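Local coordinates for protein phosphoserine aminotransferase (Bacillus circulans, PDB 2C0R) that catalyses the reversible, pyridoxal-phosphate-dependent transamination that makes phosphoserine for serine biosynthesis and phosphohydroxythreonine for pyridoxine biosynthesis, with glutamate as amino donor, at residues 98-103 with 129-134; 106-111 with 117-122. The protein carries 1 engineered substitution. All blocks are in the same frame, centred on the assembly; numbering follows the deposited sequence.

Contact 1. Residues 98-103 with 129-134. With PLP (pyridoxal-5'-phosphate), chain C.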
ATOM      1  N   VAL A  98      16.092   9.807  19.374  1.00 15.98           N
ATOM      2  CA  VAL A  98      15.847   9.444  20.776  1.00 13.29           C
ATOM      3  C   VAL A  98      15.588   7.947  20.829  1.00 13.28           C
ATOM      4  O   VAL A  98      14.633   7.521  20.151  1.00 13.56           O
ATOM      5  CB  VAL A  98      14.657  10.236  21.300  1.00 13.15           C
ATOM      6  CG1 VAL A  98      14.395   9.871  22.791  1.00 16.16           C
ATOM      7  CG2 VAL A  98      14.823  11.736  21.100  1.00 15.81           C
ATOM      8  N   MET A  99      16.393   7.180  21.544  1.00 14.91           N
ATOM      9  CA  MET A  99      16.416   5.731  21.468  1.00 14.24           C
ATOM     10  C   MET A  99      15.642   5.148  22.655  1.00 14.61           C
ATOM     11  O   MET A  99      16.132   5.048  23.763  1.00 18.49           O
ATOM     12  CB  MET A  99      17.829   5.148  21.401  1.00 13.74           C
ATOM     13  CG  MET A  99      18.665   5.768  20.297  1.00 15.54           C
ATOM     14  SD  MET A  99      17.912   5.576  18.640  1.00 16.84           S
ATOM     15  CE  MET A  99      17.875   3.777  18.560  1.00 16.25           C
ATOM     16  N   THR A 100      14.389   4.781  22.362  1.00 14.92           N
ATOM     17  CA  THR A 100      13.425   4.389  23.397  1.00 14.53           C
ATOM     18  C   THR A 100      13.020   2.944  23.282  1.00 13.04           C
ATOM     19  O   THR A 100      12.126   2.505  24.029  1.00 15.12           O
ATOM     20  CB  THR A 100      12.148   5.286  23.322  1.00 14.62           C
ATOM     21  OG1 THR A 100      11.798   5.412  21.925  1.00 13.37           O
ATOM     22  CG2 THR A 100      12.469   6.672  23.852  1.00 16.26           C
ATOM     23  N   GLY A 101      13.606   2.179  22.372  1.00 14.75           N
ATOM     24  CA  GLY A 101      13.141   0.787  22.302  1.00 14.39           C
ATOM     25  C   GLY A 101      13.159   0.322  20.851  1.00 13.85           C
ATOM     26  O   GLY A 101      13.879   0.789  19.956  1.00 13.00           O
ATOM     27  N   SER A 102      12.320  -0.652  20.584  1.00 13.75           N
ATOM     28  CA  SER A 102      12.399  -1.409  19.344  1.00 13.19           C
ATOM     29  C   SER A 102      12.146  -0.606  18.102  1.00 12.67           C
ATOM     30  O   SER A 102      12.831  -0.788  17.067  1.00 15.16           O
ATOM     31  CB  SER A 102      11.360  -2.542  19.423  1.00 16.55           C
ATOM     32  OG  SER A 102      11.807  -3.479  20.405  1.00 24.79           O
ATOM     33  N   TRP A 103      11.150   0.282  18.158  1.00 12.72           N
ATOM     34  CA  TRP A 103      10.880   1.007  16.906  1.00 12.09           C
ATOM     35  C   TRP A 103      11.836   2.181  16.697  1.00 12.86           C
ATOM     36  O   TRP A 103      12.156   2.500  15.558  1.00 11.59           O
ATOM     37  CB  TRP A 103       9.410   1.413  16.911  1.00 13.88           C
ATOM     38  CG  TRP A 103       8.550   0.203  16.632  1.00 12.18           C
ATOM     39  CD1 TRP A 103       7.629  -0.376  17.442  1.00 12.47           C
ATOM     40  CD2 TRP A 103       8.570  -0.575  15.424  1.00 13.39           C
ATOM     41  NE1 TRP A 103       7.058  -1.466  16.814  1.00 13.87           N
ATOM     42  CE2 TRP A 103       7.625  -1.606  15.579  1.00 13.83           C
ATOM     43  CE3 TRP A 103       9.300  -0.494  14.228  1.00 13.83           C
ATOM     44  CZ2 TRP A 103       7.385  -2.552  14.577  1.00 14.46           C
ATOM     45  CZ3 TRP A 103       9.064  -1.436  13.226  1.00 15.86           C
ATOM     46  CH2 TRP A 103       8.120  -2.449  13.405  1.00 14.88           C
ATOM     47  N   MET A 129      12.888   0.596  29.964  0.50  9.58           N
ATOM     48  CA  MET A 129      11.763   0.716  30.880  0.50  9.80           C
ATOM     49  C   MET A 129      11.540   2.123  31.391  0.50  9.71           C
ATOM     50  O   MET A 129      10.445   2.387  31.872  0.50  9.72           O
ATOM     51  CB  MET A 129      12.009  -0.207  32.075  0.50 11.31           C
ATOM     52  CG  MET A 129      11.496  -1.598  31.882  0.50 17.78           C
ATOM     53  SD  MET A 129      12.098  -2.693  33.260  0.50 23.43           S
ATOM     54  CE  MET A 129      13.397  -3.126  32.063  0.50 94.53           C
ATOM     55  N   THR A 130      12.544   3.003  31.319  1.00 15.15           N
ATOM     56  CA  THR A 130      12.391   4.351  31.825  1.00 17.54           C
ATOM     57  C   THR A 130      12.613   5.333  30.677  1.00 15.83           C
ATOM     58  O   THR A 130      13.760   5.470  30.250  1.00 18.89           O
ATOM     59  CB  THR A 130      13.431   4.643  32.929  1.00 22.28           C
ATOM     60  OG1 THR A 130      13.265   3.641  33.934  1.00 26.23           O
ATOM     61  CG2 THR A 130      13.218   6.019  33.558  1.00 20.92           C
ATOM     62  N   LEU A 131      11.562   5.988  30.207  1.00 16.99           N
ATOM     63  CA  LEU A 131      11.808   6.892  29.082  1.00 15.90           C
ATOM     64  C   LEU A 131      12.780   7.988  29.488  1.00 16.64           C
ATOM     65  O   LEU A 131      12.836   8.402  30.645  1.00 18.62           O
ATOM     66  CB  LEU A 131      10.503   7.550  28.661  1.00 16.24           C
ATOM     67  CG  LEU A 131       9.555   6.616  27.920  1.00 17.75           C
ATOM     68  CD1 LEU A 131       8.135   7.165  27.940  1.00 18.73           C
ATOM     69  CD2 LEU A 131      10.109   6.398  26.525  1.00 18.57           C
ATOM     70  N   PRO A 132      13.535   8.484  28.547  1.00 15.21           N
ATOM     71  CA  PRO A 132      14.381   9.639  28.820  1.00 15.70           C
ATOM     72  C   PRO A 132      13.474  10.808  29.158  1.00 15.67           C
ATOM     73  O   PRO A 132      12.452  11.056  28.537  1.00 19.34           O
ATOM     74  CB  PRO A 132      15.103   9.922  27.526  1.00 18.52           C
ATOM     75  CG  PRO A 132      14.576   8.968  26.523  1.00 22.17           C
ATOM     76  CD  PRO A 132      13.612   8.006  27.149  1.00 17.70           C
ATOM     77  N   LYS A 133      13.881  11.542  30.185  1.00 19.38           N
ATOM     78  CA  LYS A 133      13.245  12.832  30.415  1.00 19.32           C
ATOM     79  C   LYS A 133      13.573  13.796  29.275  1.00 19.48           C
ATOM     80  O   LYS A 133      14.639  13.691  28.628  1.00 21.55           O
ATOM     81  CB  LYS A 133      13.757  13.428  31.725  1.00 22.79           C
ATOM     82  CG  LYS A 133      13.464  12.577  32.942  1.00 29.46           C
ATOM     83  CD  LYS A 133      14.097  13.167  34.214  1.00 37.02           C
ATOM     84  CE  LYS A 133      13.692  12.423  35.480  1.00 45.32           C
ATOM     85  NZ  LYS A 133      13.866  13.199  36.743  1.00 42.69           N
ATOM     86  N   LEU A 134      12.695  14.774  29.056  1.00 20.18           N
ATOM     87  CA  LEU A 134      12.936  15.683  27.919  1.00 21.35           C
ATOM     88  C   LEU A 134      14.252  16.430  28.067  1.00 21.50           C
ATOM     89  O   LEU A 134      14.921  16.742  27.058  1.00 26.65           O
ATOM     90  CB  LEU A 134      11.725  16.608  27.753  1.00 24.27           C
ATOM     91  CG  LEU A 134      10.422  15.967  27.282  1.00 28.05           C
ATOM     92  CD1 LEU A 134       9.436  17.017  26.790  1.00 32.10           C
ATOM     93  CD2 LEU A 134      10.648  14.930  26.181  1.00 27.68           C
TER
HETATM   94  N1  PLP C 363       6.735   2.264  14.134  1.00 11.94           N
HETATM   95  C2  PLP C 363       5.902   1.869  15.138  1.00 12.58           C
HETATM   96  C2A PLP C 363       5.899   2.719  16.407  1.00 14.06           C
HETATM   97  C3  PLP C 363       5.104   0.773  14.991  1.00 11.91           C
HETATM   98  O3  PLP C 363       4.224   0.404  15.960  1.00 15.23           O
HETATM   99  C4  PLP C 363       5.105   0.114  13.773  1.00 13.49           C
HETATM  100  C4A PLP C 363       4.209  -1.114  13.598  1.00 19.64           C
HETATM  101  C5  PLP C 363       6.013   0.482  12.803  1.00 12.24           C
HETATM  102  C6  PLP C 363       6.769   1.603  12.935  1.00 12.66           C
HETATM  103  C5A PLP C 363       6.149  -0.341  11.514  1.00 13.35           C
HETATM  104  O4P PLP C 363       5.033  -0.102  10.664  1.00 12.17           O
HETATM  105  P   PLP C 363       4.888  -0.809   9.243  1.00 11.92           P
HETATM  106  O1P PLP C 363       3.693  -0.159   8.603  1.00 12.55           O
HETATM  107  O2P PLP C 363       4.664  -2.270   9.572  1.00 13.17           O
HETATM  108  O3P PLP C 363       6.167  -0.575   8.521  1.00 12.41           O
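Thr100 meets both Leu131 and Pro132 through its methyl group. CG2 of Thr100 lies 3.6 Å from CD2 of Leu131, while the proline approaches the same methyl with its ring, CD of Pro132 being 3.7 Å from Thr100 CG2. Beside it, Val98 CG1 touches Pro132 CG at 3.8 Å, so the proline bridges two residues of the segment 98-103. Threonine suits this place because its branches do different work. With OG1 between the backbone N and the carbonyl carbon (chi1 44°), the hydroxyl is hydrogen-bonded to Glu152 and the methyl is left for the loop. A proline gives the loop a compact apolar ring without a backbone N-H to satisfy.

At the other end of the segment 98-103, the Trp103 indole lies over the pyridoxal phosphate ring in an offset stack, its CE2 3.5 Å from C4 of the cofactor and its CH2 3.5 Å from C5A. An alanine in place of Trp103 would probably leave this face of the pyridine ring without its aromatic cover and the cofactor freer to tilt. Gly101 occupies the N-cap position of the helix, with phi 144° and psi -155°, where a side chain would be jammed against the preceding carbonyl. Glu152 also accepts a hydrogen bond from Trp103 N, and this one carboxylate thereby ties the turn at both ends.

The loop 129-134 thus packs where strand 94-99 gives way to helix 102-114, with Val98 also against strand 143-149 and Pro132 also against Ala121 of strand 117-122.

Contact 2. Residues 106-111 with 117-122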
ATOM      1  N   LYS A 106      14.724   0.529  15.013  1.00 12.37           N
ATOM      2  CA  LYS A 106      14.544   0.257  13.570  1.00 13.73           C
ATOM      3  C   LYS A 106      14.753   1.541  12.778  1.00 13.84           C
ATOM      4  O   LYS A 106      15.309   1.578  11.687  1.00 15.51           O
ATOM      5  CB  LYS A 106      13.141  -0.302  13.329  1.00 13.72           C
ATOM      6  CG  LYS A 106      13.021  -1.754  13.783  1.00 15.80           C
ATOM      7  CD  LYS A 106      13.566  -2.648  12.686  1.00 19.47           C
ATOM      8  CE  LYS A 106      13.151  -4.101  12.851  1.00 25.53           C
ATOM      9  NZ  LYS A 106      11.856  -4.376  12.164  1.00 47.65           N
ATOM     10  N   ALA A 107      14.280   2.649  13.355  1.00 12.82           N
ATOM     11  CA  ALA A 107      14.394   3.944  12.660  1.00 13.60           C
ATOM     12  C   ALA A 107      15.852   4.317  12.555  1.00 14.24           C
ATOM     13  O   ALA A 107      16.284   4.743  11.483  1.00 15.81           O
ATOM     14  CB  ALA A 107      13.589   5.031  13.367  1.00 13.48           C
ATOM     15  N   LEU A 108      16.622   4.200  13.645  1.00 14.85           N
ATOM     16  CA  LEU A 108      18.030   4.594  13.586  1.00 15.28           C
ATOM     17  C   LEU A 108      18.754   3.735  12.580  1.00 16.02           C
ATOM     18  O   LEU A 108      19.619   4.249  11.845  1.00 19.04           O
ATOM     19  CB  LEU A 108      18.643   4.419  14.991  1.00 15.28           C
ATOM     20  CG  LEU A 108      20.132   4.754  15.087  1.00 17.55           C
ATOM     21  CD1 LEU A 108      20.400   6.226  14.763  1.00 21.10           C
ATOM     22  CD2 LEU A 108      20.644   4.368  16.477  1.00 20.68           C
ATOM     23  N   LYS A 109      18.460   2.447  12.521  1.00 17.21           N
ATOM     24  CA  LYS A 109      19.099   1.537  11.594  1.00 17.36           C
ATOM     25  C   LYS A 109      19.039   2.073  10.156  1.00 16.92           C
ATOM     26  O   LYS A 109      20.045   2.081   9.442  1.00 18.16           O
ATOM     27  CB  LYS A 109      18.431   0.156  11.709  1.00 18.40           C
ATOM     28  CG  LYS A 109      18.771  -0.707  10.454  1.00 20.65           C
ATOM     29  CD  LYS A 109      18.125  -2.078  10.716  1.00 29.41           C
ATOM     30  CE  LYS A 109      18.813  -3.121   9.865  1.00 36.13           C
ATOM     31  NZ  LYS A 109      17.986  -4.356   9.791  1.00 48.54           N
ATOM     32  N   GLU A 110      17.867   2.540   9.724  1.00 16.12           N
ATOM     33  CA  GLU A 110      17.800   3.005   8.345  1.00 15.32           C
ATOM     34  C   GLU A 110      18.606   4.280   8.181  1.00 15.68           C
ATOM     35  O   GLU A 110      19.265   4.476   7.153  1.00 17.20           O
ATOM     36  CB  GLU A 110      16.346   3.232   7.883  1.00 17.28           C
ATOM     37  CG  GLU A 110      15.556   1.940   7.904  1.00 18.35           C
ATOM     38  CD  GLU A 110      16.249   0.885   7.069  1.00 17.81           C
ATOM     39  OE1 GLU A 110      16.489   1.177   5.891  1.00 19.14           O
ATOM     40  OE2 GLU A 110      16.504  -0.188   7.633  1.00 18.38           O
ATOM     41  N   ALA A 111      18.561   5.154   9.192  1.00 14.65           N
ATOM     42  CA  ALA A 111      19.288   6.416   9.008  1.00 16.53           C
ATOM     43  C   ALA A 111      20.778   6.153   8.873  1.00 17.52           C
ATOM     44  O   ALA A 111      21.465   6.834   8.125  1.00 19.47           O
ATOM     45  CB  ALA A 111      18.979   7.403  10.135  1.00 18.34           C
ATOM     46  N   THR A 117      24.779   9.666  12.122  1.00 21.45           N
ATOM     47  CA  THR A 117      23.669   9.746  13.057  1.00 19.36           C
ATOM     48  C   THR A 117      24.189  10.103  14.436  1.00 20.04           C
ATOM     49  O   THR A 117      25.387  10.006  14.706  1.00 21.57           O
ATOM     50  CB  THR A 117      22.894   8.420  13.160  1.00 22.32           C
ATOM     51  OG1 THR A 117      23.844   7.424  13.586  1.00 23.45           O
ATOM     52  CG2 THR A 117      22.280   7.990  11.821  1.00 19.08           C
ATOM     53  N   HIS A 118      23.310  10.471  15.331  1.00 18.31           N
ATOM     54  CA  HIS A 118      23.645  10.844  16.701  1.00 20.18           C
ATOM     55  C   HIS A 118      22.527  10.406  17.647  1.00 19.39           C
ATOM     56  O   HIS A 118      21.371  10.726  17.384  1.00 19.23           O
ATOM     57  CB  HIS A 118      23.830  12.358  16.867  1.00 21.86           C
ATOM     58  CG  HIS A 118      24.094  12.726  18.292  1.00 24.87           C
ATOM     59  ND1 HIS A 118      25.281  12.380  18.893  1.00 27.14           N
ATOM     60  CD2 HIS A 118      23.366  13.390  19.219  1.00 24.41           C
ATOM     61  CE1 HIS A 118      25.263  12.827  20.156  1.00 28.68           C
ATOM     62  NE2 HIS A 118      24.111  13.449  20.370  1.00 26.16           N
ATOM     63  N   VAL A 119      22.891   9.723  18.729  1.00 19.94           N
ATOM     64  CA  VAL A 119      21.888   9.337  19.719  1.00 19.38           C
ATOM     65  C   VAL A 119      21.722  10.506  20.694  1.00 19.43           C
ATOM     66  O   VAL A 119      22.655  10.817  21.483  1.00 23.28           O
ATOM     67  CB  VAL A 119      22.297   8.036  20.417  1.00 21.01           C
ATOM     68  CG1 VAL A 119      21.419   7.755  21.640  1.00 18.43           C
ATOM     69  CG2 VAL A 119      22.247   6.859  19.429  1.00 20.15           C
ATOM     70  N   ALA A 120      20.611  11.188  20.690  1.00 18.83           N
ATOM     71  CA  ALA A 120      20.303  12.414  21.409  1.00 18.58           C
ATOM     72  C   ALA A 120      19.882  12.109  22.838  1.00 19.04           C
ATOM     73  O   ALA A 120      19.980  12.934  23.762  1.00 21.10           O
ATOM     74  CB  ALA A 120      19.261  13.286  20.700  1.00 20.89           C
ATOM     75  N   ALA A 121      19.416  10.880  23.054  1.00 19.24           N
ATOM     76  CA  ALA A 121      19.047  10.389  24.379  1.00 18.73           C
ATOM     77  C   ALA A 121      18.679   8.911  24.199  1.00 16.65           C
ATOM     78  O   ALA A 121      18.324   8.514  23.102  1.00 16.38           O
ATOM     79  CB  ALA A 121      17.900  11.144  25.014  1.00 19.61           C
ATOM     80  N   SER A 122      18.784   8.168  25.298  1.00 18.18           N
ATOM     81  CA  SER A 122      18.557   6.737  25.225  1.00 16.48           C
ATOM     82  C   SER A 122      18.079   6.172  26.540  1.00 15.76           C
ATOM     83  O   SER A 122      18.597   6.580  27.568  1.00 22.29           O
ATOM     84  CB  SER A 122      19.850   5.990  24.820  1.00 17.26           C
ATOM     85  OG  SER A 122      19.629   4.570  24.797  1.00 19.95           O
TER
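Leu108 reaches from helix 102-114 to Thr117 and Val119 of strand 117-122, inside the beta-alpha-beta unit formed by strand 94-99, this helix and this strand. Helix and strand run nearly antiparallel, at 154° with their axes 9.4 Å apart, as expected when the chain doubles back along the sheet to begin the next parallel strand.

The leucine divides its two methyls between two strand residues. With CG anti to the backbone N (chi1 178°), the branched end swings nearer to the strand than the CB bond alone would bring it. CD1 of Leu108 meets Thr117 CB at 3.7 Å, the two side chains lying obliquely to each other. CD2 of Leu108 faces CG2 of Val119 at a looser 4.2 Å, and here the side chains cross at about a right angle. A forked apolar residue suits a position from which both must be met, and the same leucine also packs on Tyr97 and Met99 of strand 94-99.

Ala111 lies one helical turn further on, its CB directed toward the strand. There the small side chain lets this part of the helix come close, with the CA atoms of Ala111 and Thr117 6.8 Å apart. Beta-branched Thr117 and Val119 suit an extended strand, and both offer methyls to the helix. Around the helix, Ala111 also packs on Pro85 of helix 76-88, while Glu110 is hydrogen-bonded to Thr223 of the second subunit, so the helix serves the dimer interface as well.

At Thr117 the methyl fits against the alanine: CG2 of Thr117 is 3.8 Å from CB of Ala111 and equally far from its carbonyl C.

How the contacts relate
Contact 2 is nested within the loop that contact 1 closes, and both use helix 102-114, contact 1 with the end of strand 94-99 and contact 2 with its neighbour in the sheet, 117-122. Their centres are 11 Å apart. Contact 1 is the more buried and lies at the cofactor end of the helix, so its apolar touches sit beside a carboxylate-tied turn and an aromatic stack. Contact 2, partly buried at an outermost strand of the sheet within the chain, joins the two segments by aliphatic packing alone. Met99 connects them: its N and Ala121 O, 2.8 Å apart, probably form a hydrogen bond, and its CE packs 3.5 Å from Leu108 CD2.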